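Local coordinates for amine Dehydrogenase (Pseudomonas putida, PDB 1JMX), which probably oxidises primary amines and passes the electrons on to heme c, this chain being the beta-propeller subunit of the complex, at residues Ala29-Tyr34 with Lys308-Gly313; Ser84-Glu89 with Pro124-Val129; Pro145-Val150 with Gly176-Ala181. All coordinates share one frame; numbering follows the deposited sequence.

The antiparallel sheets of the chain form a beta-propeller. Interaction 1 joins two neighbouring blades, the one that combines N-terminal strands with the C-terminal strand 345-348 and the one that holds strand 309-312. Interactions 2 and 3 each set a connection between blades against a strand of the blade it leads into. They lie on the opposite side of the chain's centre, about 37 Å and 36 Å from interaction 1 between centres. Their own centres are about 16 Å apart and they touch: Pro125 O and Met146 N, 3.2 Å apart, probably form a hydrogen bond, and Met146 packs on the backbone of Arg126 and Leu127. In interaction 2 the side chain of Glu89 is about 14 Å from a bound heme c.

Interaction 1 of 3, residues Ala29-Tyr34 with Lys308-Gly313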
ATOM      1  N   ALA B  29     -28.592  18.384  24.219  1.00 19.78           N
ATOM      2  CA  ALA B  29     -29.921  18.123  24.777  1.00 21.28           C
ATOM      3  C   ALA B  29     -30.913  17.565  23.755  1.00 21.38           C
ATOM      4  O   ALA B  29     -31.591  16.563  24.008  1.00 21.90           O
ATOM      5  CB  ALA B  29     -30.487  19.399  25.422  1.00 21.41           C
ATOM      6  N   SER B  30     -30.974  18.211  22.597  1.00 21.35           N
ATOM      7  CA  SER B  30     -31.887  17.820  21.533  1.00 20.75           C
ATOM      8  C   SER B  30     -31.260  16.937  20.455  1.00 20.42           C
ATOM      9  O   SER B  30     -31.948  16.487  19.544  1.00 19.90           O
ATOM     10  CB  SER B  30     -32.466  19.075  20.887  1.00 20.34           C
ATOM     11  OG  SER B  30     -31.433  19.913  20.403  1.00 22.00           O
ATOM     12  N   ASP B  31     -29.955  16.713  20.554  1.00 20.44           N
ATOM     13  CA  ASP B  31     -29.235  15.904  19.580  1.00 20.50           C
ATOM     14  C   ASP B  31     -29.419  16.432  18.172  1.00 20.74           C
ATOM     15  O   ASP B  31     -29.659  15.671  17.235  1.00 20.86           O
ATOM     16  CB  ASP B  31     -29.669  14.445  19.661  1.00 20.51           C
ATOM     17  CG  ASP B  31     -29.015  13.718  20.802  1.00 21.28           C
ATOM     18  OD1 ASP B  31     -27.836  14.016  21.078  1.00 22.31           O
ATOM     19  OD2 ASP B  31     -29.671  12.856  21.424  1.00 24.59           O
ATOM     20  N   THR B  32     -29.348  17.751  18.041  1.00 20.40           N
ATOM     21  CA  THR B  32     -29.502  18.396  16.747  1.00 20.69           C
ATOM     22  C   THR B  32     -28.378  19.413  16.554  1.00 19.92           C
ATOM     23  O   THR B  32     -27.765  19.856  17.524  1.00 20.10           O
ATOM     24  CB  THR B  32     -30.888  19.105  16.613  1.00 21.84           C
ATOM     25  OG1 THR B  32     -30.923  20.288  17.426  1.00 24.56           O
ATOM     26  CG2 THR B  32     -32.026  18.172  17.039  1.00 21.32           C
ATOM     27  N   VAL B  33     -28.085  19.743  15.299  1.00 19.06           N
ATOM     28  CA  VAL B  33     -27.048  20.715  14.984  1.00 19.77           C
ATOM     29  C   VAL B  33     -27.520  22.116  15.382  1.00 20.59           C
ATOM     30  O   VAL B  33     -28.530  22.617  14.882  1.00 21.11           O
ATOM     31  CB  VAL B  33     -26.686  20.687  13.480  1.00 19.16           C
ATOM     32  CG1 VAL B  33     -25.616  21.732  13.168  1.00 17.41           C
ATOM     33  CG2 VAL B  33     -26.201  19.296  13.097  1.00 18.11           C
ATOM     34  N   TYR B  34     -26.823  22.709  16.346  1.00 21.17           N
ATOM     35  CA  TYR B  34     -27.154  24.044  16.828  1.00 20.52           C
ATOM     36  C   TYR B  34     -26.748  25.111  15.813  1.00 20.10           C
ATOM     37  O   TYR B  34     -27.544  25.989  15.465  1.00 19.21           O
ATOM     38  CB  TYR B  34     -26.472  24.285  18.171  1.00 21.13           C
ATOM     39  CG  TYR B  34     -26.923  25.548  18.848  1.00 23.08           C
ATOM     40  CD1 TYR B  34     -28.135  25.595  19.538  1.00 23.70           C
ATOM     41  CD2 TYR B  34     -26.142  26.705  18.796  1.00 24.93           C
ATOM     42  CE1 TYR B  34     -28.561  26.771  20.162  1.00 25.40           C
ATOM     43  CE2 TYR B  34     -26.558  27.884  19.417  1.00 26.04           C
ATOM     44  CZ  TYR B  34     -27.767  27.907  20.097  1.00 24.43           C
ATOM     45  OH  TYR B  34     -28.179  29.062  20.705  1.00 25.23           O
ATOM     46  N   LYS B 308     -25.236   9.474  27.589  1.00 24.97           N
ATOM     47  CA  LYS B 308     -25.134   9.263  26.151  1.00 22.01           C
ATOM     48  C   LYS B 308     -23.706   8.974  25.771  1.00 20.02           C
ATOM     49  O   LYS B 308     -22.775   9.420  26.435  1.00 19.45           O
ATOM     50  CB  LYS B 308     -25.574  10.490  25.369  1.00 22.50           C
ATOM     51  CG  LYS B 308     -27.024  10.813  25.461  1.00 22.71           C
ATOM     52  CD  LYS B 308     -27.270  12.050  24.649  1.00 22.36           C
ATOM     53  CE  LYS B 308     -28.661  12.547  24.835  1.00 21.59           C
ATOM     54  NZ  LYS B 308     -28.759  13.897  24.269  1.00 21.46           N
ATOM     55  N   LEU B 309     -23.558   8.231  24.682  1.00 19.01           N
ATOM     56  CA  LEU B 309     -22.265   7.853  24.144  1.00 17.62           C
ATOM     57  C   LEU B 309     -22.361   8.172  22.664  1.00 17.02           C
ATOM     58  O   LEU B 309     -23.186   7.604  21.949  1.00 17.06           O
ATOM     59  CB  LEU B 309     -22.030   6.350  24.322  1.00 18.72           C
ATOM     60  CG  LEU B 309     -20.612   5.787  24.479  1.00 18.77           C
ATOM     61  CD1 LEU B 309     -20.660   4.277  24.316  1.00 19.35           C
ATOM     62  CD2 LEU B 309     -19.662   6.384  23.478  1.00 19.81           C
ATOM     63  N   TYR B 310     -21.570   9.137  22.226  1.00 15.71           N
ATOM     64  CA  TYR B 310     -21.551   9.520  20.829  1.00 15.50           C
ATOM     65  C   TYR B 310     -20.400   8.820  20.129  1.00 14.72           C
ATOM     66  O   TYR B 310     -19.349   8.591  20.723  1.00 14.57           O
ATOM     67  CB  TYR B 310     -21.382  11.037  20.688  1.00 16.95           C
ATOM     68  CG  TYR B 310     -22.531  11.854  21.239  1.00 17.90           C
ATOM     69  CD1 TYR B 310     -22.542  12.258  22.577  1.00 19.31           C
ATOM     70  CD2 TYR B 310     -23.604  12.220  20.430  1.00 16.67           C
ATOM     71  CE1 TYR B 310     -23.589  13.006  23.092  1.00 18.96           C
ATOM     72  CE2 TYR B 310     -24.657  12.967  20.935  1.00 18.66           C
ATOM     73  CZ  TYR B 310     -24.643  13.358  22.271  1.00 18.76           C
ATOM     74  OH  TYR B 310     -25.677  14.103  22.786  1.00 17.75           O
ATOM     75  N   LEU B 311     -20.623   8.451  18.874  1.00 13.45           N
ATOM     76  CA  LEU B 311     -19.597   7.810  18.065  1.00 13.00           C
ATOM     77  C   LEU B 311     -19.372   8.713  16.855  1.00 12.14           C
ATOM     78  O   LEU B 311     -20.296   8.973  16.092  1.00 13.25           O
ATOM     79  CB  LEU B 311     -20.034   6.412  17.623  1.00 11.95           C
ATOM     80  CG  LEU B 311     -20.349   5.378  18.712  1.00 13.03           C
ATOM     81  CD1 LEU B 311     -20.516   4.017  18.049  1.00 12.42           C
ATOM     82  CD2 LEU B 311     -19.242   5.311  19.753  1.00 12.33           C
ATOM     83  N   GLY B 312     -18.151   9.216  16.714  1.00 11.95           N
ATOM     84  CA  GLY B 312     -17.833  10.103  15.611  1.00 10.30           C
ATOM     85  C   GLY B 312     -16.666   9.648  14.768  1.00 10.44           C
ATOM     86  O   GLY B 312     -16.181   8.535  14.921  1.00 10.90           O
ATOM     87  N   GLY B 313     -16.178  10.544  13.916  1.00 10.94           N
ATOM     88  CA  GLY B 313     -15.088  10.220  13.014  1.00 10.43           C
ATOM     89  C   GLY B 313     -15.662   9.455  11.836  1.00 10.89           C
ATOM     90  O   GLY B 313     -16.868   9.212  11.794  1.00 11.25           O
TER
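Lys308 reaches Asp31 with the far half of its side chain. Its CB points at the 29-34 segment, with CG anti to the carbonyl carbon (chi1 -68°) and the rest of the chain extended across the gap. Contact begins at CD, which lies 4.1 Å from each of Asp31 OD1 and OD2. The next atom, CE, comes to 3.6 Å from Asp31 OD2. NZ ends the run in front of the carboxylate, 3.2 Å from Asp31 OD2 and 3.3 Å from Asp31 OD1, a salt bridge whose two hydrogen bonds are both weak. Tyr310 supplies a shorter bond: its OH donates to Asp31 OD1 at 2.8 Å, meeting the oxygen nearly in line with its C-O bond. The acceptor stays in the plane of the phenol ring, while the carboxylate itself is turned 74° from that plane. Asp31 sits in the turn joining strands 22-27 and 32-38, where Asp31, with a positive phi, and Thr32 both face Asp27 in a G1 beta bulge; Ile332 packs against both Asp31 and Tyr310. A buried carboxylate that accepts a hydrogen bond from a phenol and faces an ammonium group is likely to remain ionised, so charge and hydrogen bonding join the two blades here.

Interaction 2 of 3, residues Ser84-Glu89 with Pro124-Val129; sequences SSVPGE and PPRLEV
Arg126 meets Val86 and Glu89 with its guanidinium group, and here the contact is tight. Val86 CG2 lies over one face of the group, off toward the rim and 3.3 Å from Arg126 NH2. Glu89 comes in at the edge, where its OE1 alone accepts hydrogen bonds from two nitrogens, Arg126 NH1 at 3.1 Å (153° at the proton) and Arg126 NH2 at 3.3 Å; the carboxylate is twisted 36° from the guanidinium plane. The other oxygen, Glu89 OE2, is paired with Lys123. Elsewhere on the guanidinium edge, Arg126 NE donates to Glu128 OE2 at 3.0 Å, from above the carboxylate plane, completing a salt-bridge network. With an alanine in place of Arg126, Glu128 OE2 would probably lose its NE partner, Glu89 would be left with Lys123, and a gap would open beside Val86. The side toward Ser85 is looser and wetted: Ser85 OG stays 3.9 Å from Glu128 OE2. Water 1 joins Arg126 NH2 (2.7 Å) to Glu128 OE2, and water 2 connects Ser85 OG with Glu128 OE1. The type II turn from Val86 to Glu89 leads from strand 76-82 into strand 89-99 of the next blade; Arg126 and Glu128 stand on strand 126-131 of that same blade, between strands 105-115 and 142-145.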
ATOM      1  N   SER B  84       5.212  27.391  10.268  1.00 11.44           N
ATOM      2  CA  SER B  84       6.396  27.487   9.412  1.00 11.80           C
ATOM      3  C   SER B  84       6.998  28.884   9.457  1.00 13.08           C
ATOM      4  O   SER B  84       7.134  29.534   8.420  1.00 14.83           O
ATOM      5  CB  SER B  84       6.040  27.145   7.966  1.00 10.58           C
ATOM      6  OG  SER B  84       5.532  25.840   7.873  1.00 12.84           O
ATOM      7  N   SER B  85       7.376  29.335  10.649  1.00 13.38           N
ATOM      8  CA  SER B  85       7.950  30.667  10.817  1.00 13.99           C
ATOM      9  C   SER B  85       9.452  30.743  10.561  1.00 13.63           C
ATOM     10  O   SER B  85       9.990  31.835  10.381  1.00 15.66           O
ATOM     11  CB  SER B  85       7.623  31.224  12.198  1.00 13.82           C
ATOM     12  OG  SER B  85       8.143  30.386  13.208  1.00 18.39           O
ATOM     13  N   VAL B  86      10.130  29.600  10.575  1.00 12.97           N
ATOM     14  CA  VAL B  86      11.568  29.572  10.311  1.00 11.88           C
ATOM     15  C   VAL B  86      11.775  29.554   8.795  1.00 13.15           C
ATOM     16  O   VAL B  86      11.217  28.704   8.099  1.00 13.79           O
ATOM     17  CB  VAL B  86      12.242  28.342  10.963  1.00 10.14           C
ATOM     18  CG1 VAL B  86      13.724  28.291  10.618  1.00  6.96           C
ATOM     19  CG2 VAL B  86      12.047  28.389  12.465  1.00  9.53           C
ATOM     20  N   PRO B  87      12.581  30.500   8.270  1.00 13.05           N
ATOM     21  CA  PRO B  87      12.881  30.631   6.839  1.00 12.54           C
ATOM     22  C   PRO B  87      13.386  29.349   6.183  1.00 12.91           C
ATOM     23  O   PRO B  87      14.285  28.698   6.712  1.00 13.74           O
ATOM     24  CB  PRO B  87      13.968  31.714   6.817  1.00 13.21           C
ATOM     25  CG  PRO B  87      13.661  32.534   8.010  1.00 13.14           C
ATOM     26  CD  PRO B  87      13.332  31.503   9.047  1.00 12.43           C
ATOM     27  N   GLY B  88      12.798  29.000   5.036  1.00 12.09           N
ATOM     28  CA  GLY B  88      13.206  27.819   4.289  1.00 11.67           C
ATOM     29  C   GLY B  88      12.816  26.457   4.845  1.00 12.89           C
ATOM     30  O   GLY B  88      13.327  25.428   4.386  1.00 14.09           O
ATOM     31  N   GLU B  89      11.913  26.445   5.823  1.00 12.40           N
ATOM     32  CA  GLU B  89      11.458  25.206   6.443  1.00 13.03           C
ATOM     33  C   GLU B  89       9.943  25.090   6.433  1.00 12.56           C
ATOM     34  O   GLU B  89       9.229  26.087   6.510  1.00 12.87           O
ATOM     35  CB  GLU B  89      11.965  25.103   7.891  1.00 13.41           C
ATOM     36  CG  GLU B  89      13.392  24.603   8.025  1.00 14.98           C
ATOM     37  CD  GLU B  89      13.953  24.737   9.435  1.00 15.39           C
ATOM     38  OE1 GLU B  89      13.196  24.603  10.420  1.00 15.65           O
ATOM     39  OE2 GLU B  89      15.170  24.969   9.557  1.00 18.59           O
ATOM     40  N   PRO B 124      15.559  18.716  13.533  1.00 12.80           N
ATOM     41  CA  PRO B 124      15.065  18.270  14.841  1.00 12.58           C
ATOM     42  C   PRO B 124      13.758  18.985  15.184  1.00 12.18           C
ATOM     43  O   PRO B 124      13.532  20.116  14.754  1.00 14.40           O
ATOM     44  CB  PRO B 124      16.187  18.704  15.788  1.00 11.46           C
ATOM     45  CG  PRO B 124      17.397  18.607  14.939  1.00 11.69           C
ATOM     46  CD  PRO B 124      16.936  19.227  13.646  1.00 11.11           C
ATOM     47  N   PRO B 125      12.852  18.311  15.910  1.00 10.84           N
ATOM     48  CA  PRO B 125      11.584  18.954  16.273  1.00 10.11           C
ATOM     49  C   PRO B 125      11.771  20.067  17.320  1.00  9.83           C
ATOM     50  O   PRO B 125      12.830  20.190  17.944  1.00  9.36           O
ATOM     51  CB  PRO B 125      10.768  17.790  16.837  1.00 11.23           C
ATOM     52  CG  PRO B 125      11.348  16.587  16.138  1.00 10.72           C
ATOM     53  CD  PRO B 125      12.815  16.875  16.220  1.00  9.84           C
ATOM     54  N   ARG B 126      10.737  20.880  17.499  1.00 10.21           N
ATOM     55  CA  ARG B 126      10.771  21.978  18.466  1.00 11.14           C
ATOM     56  C   ARG B 126       9.374  22.353  18.923  1.00 10.46           C
ATOM     57  O   ARG B 126       8.422  22.223  18.173  1.00 11.40           O
ATOM     58  CB  ARG B 126      11.446  23.221  17.863  1.00 11.10           C
ATOM     59  CG  ARG B 126      10.730  23.775  16.646  1.00 11.89           C
ATOM     60  CD  ARG B 126      11.452  24.951  16.033  1.00 12.05           C
ATOM     61  NE  ARG B 126      10.850  25.296  14.749  1.00 10.69           N
ATOM     62  CZ  ARG B 126      11.410  25.056  13.570  1.00 10.65           C
ATOM     63  NH1 ARG B 126      12.602  24.473  13.495  1.00  9.93           N
ATOM     64  NH2 ARG B 126      10.756  25.358  12.459  1.00 11.25           N
ATOM     65  N   LEU B 127       9.250  22.762  20.178  1.00 11.31           N
ATOM     66  CA  LEU B 127       7.970  23.205  20.704  1.00 11.05           C
ATOM     67  C   LEU B 127       7.961  24.716  20.485  1.00  9.91           C
ATOM     68  O   LEU B 127       8.965  25.383  20.707  1.00 11.67           O
ATOM     69  CB  LEU B 127       7.859  22.912  22.207  1.00 12.21           C
ATOM     70  CG  LEU B 127       6.518  23.286  22.857  1.00 14.31           C
ATOM     71  CD1 LEU B 127       5.515  22.149  22.666  1.00 14.92           C
ATOM     72  CD2 LEU B 127       6.707  23.561  24.335  1.00 16.58           C
ATOM     73  N   GLU B 128       6.853  25.236  19.979  1.00 10.46           N
ATOM     74  CA  GLU B 128       6.705  26.664  19.749  1.00 11.13           C
ATOM     75  C   GLU B 128       5.514  27.135  20.568  1.00 11.15           C
ATOM     76  O   GLU B 128       4.456  26.510  20.555  1.00 12.67           O
ATOM     77  CB  GLU B 128       6.478  26.962  18.270  1.00 12.22           C
ATOM     78  CG  GLU B 128       7.666  26.630  17.399  1.00 13.63           C
ATOM     79  CD  GLU B 128       7.477  27.021  15.958  1.00 12.70           C
ATOM     80  OE1 GLU B 128       6.331  27.203  15.508  1.00 14.33           O
ATOM     81  OE2 GLU B 128       8.494  27.148  15.269  1.00 13.78           O
ATOM     82  N   VAL B 129       5.715  28.211  21.318  1.00 11.90           N
ATOM     83  CA  VAL B 129       4.679  28.775  22.162  1.00 11.24           C
ATOM     84  C   VAL B 129       4.142  30.019  21.485  1.00 13.66           C
ATOM     85  O   VAL B 129       4.905  30.838  20.985  1.00 15.08           O
ATOM     86  CB  VAL B 129       5.234  29.168  23.544  1.00 11.09           C
ATOM     87  CG1 VAL B 129       4.105  29.565  24.469  1.00 10.58           C
ATOM     88  CG2 VAL B 129       6.045  28.027  24.140  1.00 11.48           C
TER
HETATM   89  O   HOH W   1       8.412  26.770  12.656  1.00 13.30           O
HETATM   90  O   HOH W   2       5.960  28.648  13.245  1.00 17.31           O

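Interaction 3 of 3, residues Pro145-Val150 with Gly176-Ala181; sequences PMPRQV and GKYTVA
The CA atoms of Pro145 and Gly176 lie 7.6 Å apart, the nearest pair across the segments, and water 3 bridges their carbonyls, donating to Pro145 O at 2.8 Å and to Gly176 O at 2.6 Å. This water also lies at the edge of the Tyr178 ring, in its plane. Direct contact between side chains falls to Pro147 and Tyr178, which come from opposite directions. Pro147 CD approaches the phenol end obliquely, 4.0 Å from Tyr178 CZ in an apolar contact and 3.7 Å from Tyr178 OH alongside, with CG and CB of the proline ring farther back. Tyr178 gets there by holding CG between its backbone N and carbonyl carbon (chi1 59°), which carries the hydroxyl end to Pro147. In the beta-propeller, Pro145 ends strand 142-145 of one blade, the chain then crosses to strand 153-155 of the next, and Tyr178 stands on strand 178-182, an edge strand of that second blade. Tyr169, on the adjacent strand 168-171, meets Tyr178 edge-to-face and also touches Pro147. Beyond Pro147 the crossing chain meets a neighbouring subunit: Arg148 NH1 forms a salt bridge with Glu134 of that subunit, and Gln149 NE2 hydrogen-bonds to its Arg142 O.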
ATOM      1  N   PRO B 145      13.734  22.739  22.276  1.00 12.49           N
ATOM      2  CA  PRO B 145      13.995  21.515  21.513  1.00 13.43           C
ATOM      3  C   PRO B 145      13.078  20.391  22.000  1.00 14.01           C
ATOM      4  O   PRO B 145      12.755  20.308  23.187  1.00 14.87           O
ATOM      5  CB  PRO B 145      15.463  21.221  21.827  1.00 12.97           C
ATOM      6  CG  PRO B 145      15.628  21.770  23.205  1.00 15.69           C
ATOM      7  CD  PRO B 145      14.879  23.074  23.141  1.00 11.84           C
ATOM      8  N   MET B 146      12.634  19.554  21.073  1.00 13.27           N
ATOM      9  CA  MET B 146      11.750  18.445  21.403  1.00 14.34           C
ATOM     10  C   MET B 146      12.267  17.129  20.838  1.00 13.77           C
ATOM     11  O   MET B 146      13.013  17.112  19.856  1.00 15.17           O
ATOM     12  CB  MET B 146      10.344  18.689  20.829  1.00 14.93           C
ATOM     13  CG  MET B 146       9.556  19.787  21.502  1.00 16.52           C
ATOM     14  SD  MET B 146       9.180  19.364  23.199  1.00 22.07           S
ATOM     15  CE  MET B 146       7.799  18.215  22.974  1.00 19.36           C
ATOM     16  N   PRO B 147      11.955  16.014  21.511  1.00 12.58           N
ATOM     17  CA  PRO B 147      12.418  14.730  20.984  1.00 11.92           C
ATOM     18  C   PRO B 147      11.537  14.341  19.786  1.00 11.07           C
ATOM     19  O   PRO B 147      10.497  14.955  19.548  1.00 11.07           O
ATOM     20  CB  PRO B 147      12.241  13.781  22.176  1.00 12.16           C
ATOM     21  CG  PRO B 147      11.143  14.407  22.984  1.00 13.78           C
ATOM     22  CD  PRO B 147      11.452  15.880  22.892  1.00 12.41           C
ATOM     23  N   ARG B 148      11.995  13.377  18.997  1.00 10.79           N
ATOM     24  CA  ARG B 148      11.237  12.907  17.838  1.00 11.07           C
ATOM     25  C   ARG B 148      10.061  12.049  18.254  1.00 10.30           C
ATOM     26  O   ARG B 148      10.002  11.581  19.386  1.00 11.78           O
ATOM     27  CB  ARG B 148      12.109  12.064  16.913  1.00 10.68           C
ATOM     28  CG  ARG B 148      13.162  12.830  16.208  1.00 13.80           C
ATOM     29  CD  ARG B 148      13.309  12.347  14.794  1.00 16.74           C
ATOM     30  NE  ARG B 148      13.731  13.475  13.996  1.00 21.91           N
ATOM     31  CZ  ARG B 148      12.936  14.174  13.200  1.00 20.59           C
ATOM     32  NH1 ARG B 148      11.664  13.857  13.046  1.00 22.03           N
ATOM     33  NH2 ARG B 148      13.394  15.282  12.666  1.00 25.00           N
ATOM     34  N   GLN B 149       9.160  11.827  17.298  1.00 10.35           N
ATOM     35  CA  GLN B 149       7.970  11.002  17.462  1.00  9.50           C
ATOM     36  C   GLN B 149       6.994  11.458  18.544  1.00 10.96           C
ATOM     37  O   GLN B 149       6.333  10.645  19.193  1.00 11.11           O
ATOM     38  CB  GLN B 149       8.377   9.537  17.639  1.00  8.34           C
ATOM     39  CG  GLN B 149       9.151   8.985  16.433  1.00  9.79           C
ATOM     40  CD  GLN B 149       9.910   7.698  16.731  1.00 10.33           C
ATOM     41  OE1 GLN B 149      10.583   7.579  17.757  1.00 12.00           O
ATOM     42  NE2 GLN B 149       9.826   6.740  15.817  1.00  8.90           N
ATOM     43  N   VAL B 150       6.889  12.773  18.708  1.00  9.77           N
ATOM     44  CA  VAL B 150       5.978  13.366  19.673  1.00  8.69           C
ATOM     45  C   VAL B 150       4.644  13.630  18.978  1.00  9.42           C
ATOM     46  O   VAL B 150       4.612  14.077  17.838  1.00  9.27           O
ATOM     47  CB  VAL B 150       6.556  14.688  20.268  1.00  7.76           C
ATOM     48  CG1 VAL B 150       5.459  15.533  20.901  1.00  6.53           C
ATOM     49  CG2 VAL B 150       7.645  14.376  21.297  1.00  5.62           C
ATOM     50  N   GLY B 176      11.513  24.645  29.439  1.00 18.91           N
ATOM     51  CA  GLY B 176      11.565  23.640  28.400  1.00 19.04           C
ATOM     52  C   GLY B 176      12.174  22.333  28.866  1.00 19.83           C
ATOM     53  O   GLY B 176      12.342  21.410  28.062  1.00 20.42           O
ATOM     54  N   LYS B 177      12.547  22.252  30.142  1.00 18.88           N
ATOM     55  CA  LYS B 177      13.121  21.014  30.648  1.00 20.48           C
ATOM     56  C   LYS B 177      11.984  20.046  30.902  1.00 18.29           C
ATOM     57  O   LYS B 177      10.891  20.444  31.291  1.00 17.09           O
ATOM     58  CB  LYS B 177      13.930  21.220  31.929  1.00 24.14           C
ATOM     59  CG  LYS B 177      14.471  19.884  32.475  1.00 31.57           C
ATOM     60  CD  LYS B 177      15.017  19.970  33.910  1.00 35.68           C
ATOM     61  CE  LYS B 177      14.548  18.781  34.769  1.00 35.55           C
ATOM     62  NZ  LYS B 177      13.083  18.870  35.081  1.00 35.76           N
ATOM     63  N   TYR B 178      12.240  18.774  30.634  1.00 18.50           N
ATOM     64  CA  TYR B 178      11.233  17.739  30.811  1.00 19.08           C
ATOM     65  C   TYR B 178      11.839  16.470  31.394  1.00 19.08           C
ATOM     66  O   TYR B 178      13.053  16.285  31.371  1.00 20.28           O
ATOM     67  CB  TYR B 178      10.563  17.430  29.466  1.00 18.57           C
ATOM     68  CG  TYR B 178      11.512  16.955  28.385  1.00 19.73           C
ATOM     69  CD1 TYR B 178      11.772  15.594  28.213  1.00 20.31           C
ATOM     70  CD2 TYR B 178      12.153  17.861  27.536  1.00 19.87           C
ATOM     71  CE1 TYR B 178      12.640  15.138  27.228  1.00 20.46           C
ATOM     72  CE2 TYR B 178      13.033  17.415  26.544  1.00 21.38           C
ATOM     73  CZ  TYR B 178      13.269  16.049  26.401  1.00 22.03           C
ATOM     74  OH  TYR B 178      14.149  15.582  25.454  1.00 23.10           O
ATOM     75  N   THR B 179      10.982  15.627  31.958  1.00 19.75           N
ATOM     76  CA  THR B 179      11.389  14.350  32.534  1.00 18.83           C
ATOM     77  C   THR B 179      10.357  13.333  32.064  1.00 18.06           C
ATOM     78  O   THR B 179       9.316  13.713  31.531  1.00 17.35           O
ATOM     79  CB  THR B 179      11.365  14.375  34.086  1.00 17.94           C
ATOM     80  OG1 THR B 179      10.054  14.726  34.540  1.00 20.57           O
ATOM     81  CG2 THR B 179      12.365  15.373  34.631  1.00 18.58           C
ATOM     82  N   VAL B 180      10.646  12.049  32.241  1.00 18.46           N
ATOM     83  CA  VAL B 180       9.698  11.012  31.845  1.00 18.06           C
ATOM     84  C   VAL B 180       8.633  10.873  32.926  1.00 18.18           C
ATOM     85  O   VAL B 180       8.940  10.567  34.075  1.00 19.48           O
ATOM     86  CB  VAL B 180      10.386   9.641  31.630  1.00 18.66           C
ATOM     87  CG1 VAL B 180       9.345   8.571  31.307  1.00 18.43           C
ATOM     88  CG2 VAL B 180      11.405   9.738  30.509  1.00 17.84           C
ATOM     89  N   ALA B 181       7.390  11.154  32.562  1.00 16.55           N
ATOM     90  CA  ALA B 181       6.279  11.047  33.493  1.00 17.58           C
ATOM     91  C   ALA B 181       5.736   9.619  33.526  1.00 18.80           C
ATOM     92  O   ALA B 181       5.270   9.133  34.566  1.00 18.27           O
ATOM     93  CB  ALA B 181       5.173  12.022  33.104  1.00 15.81           C
TER
HETATM   94  O   HOH W   3      13.532  21.004  25.740  1.00 19.52           O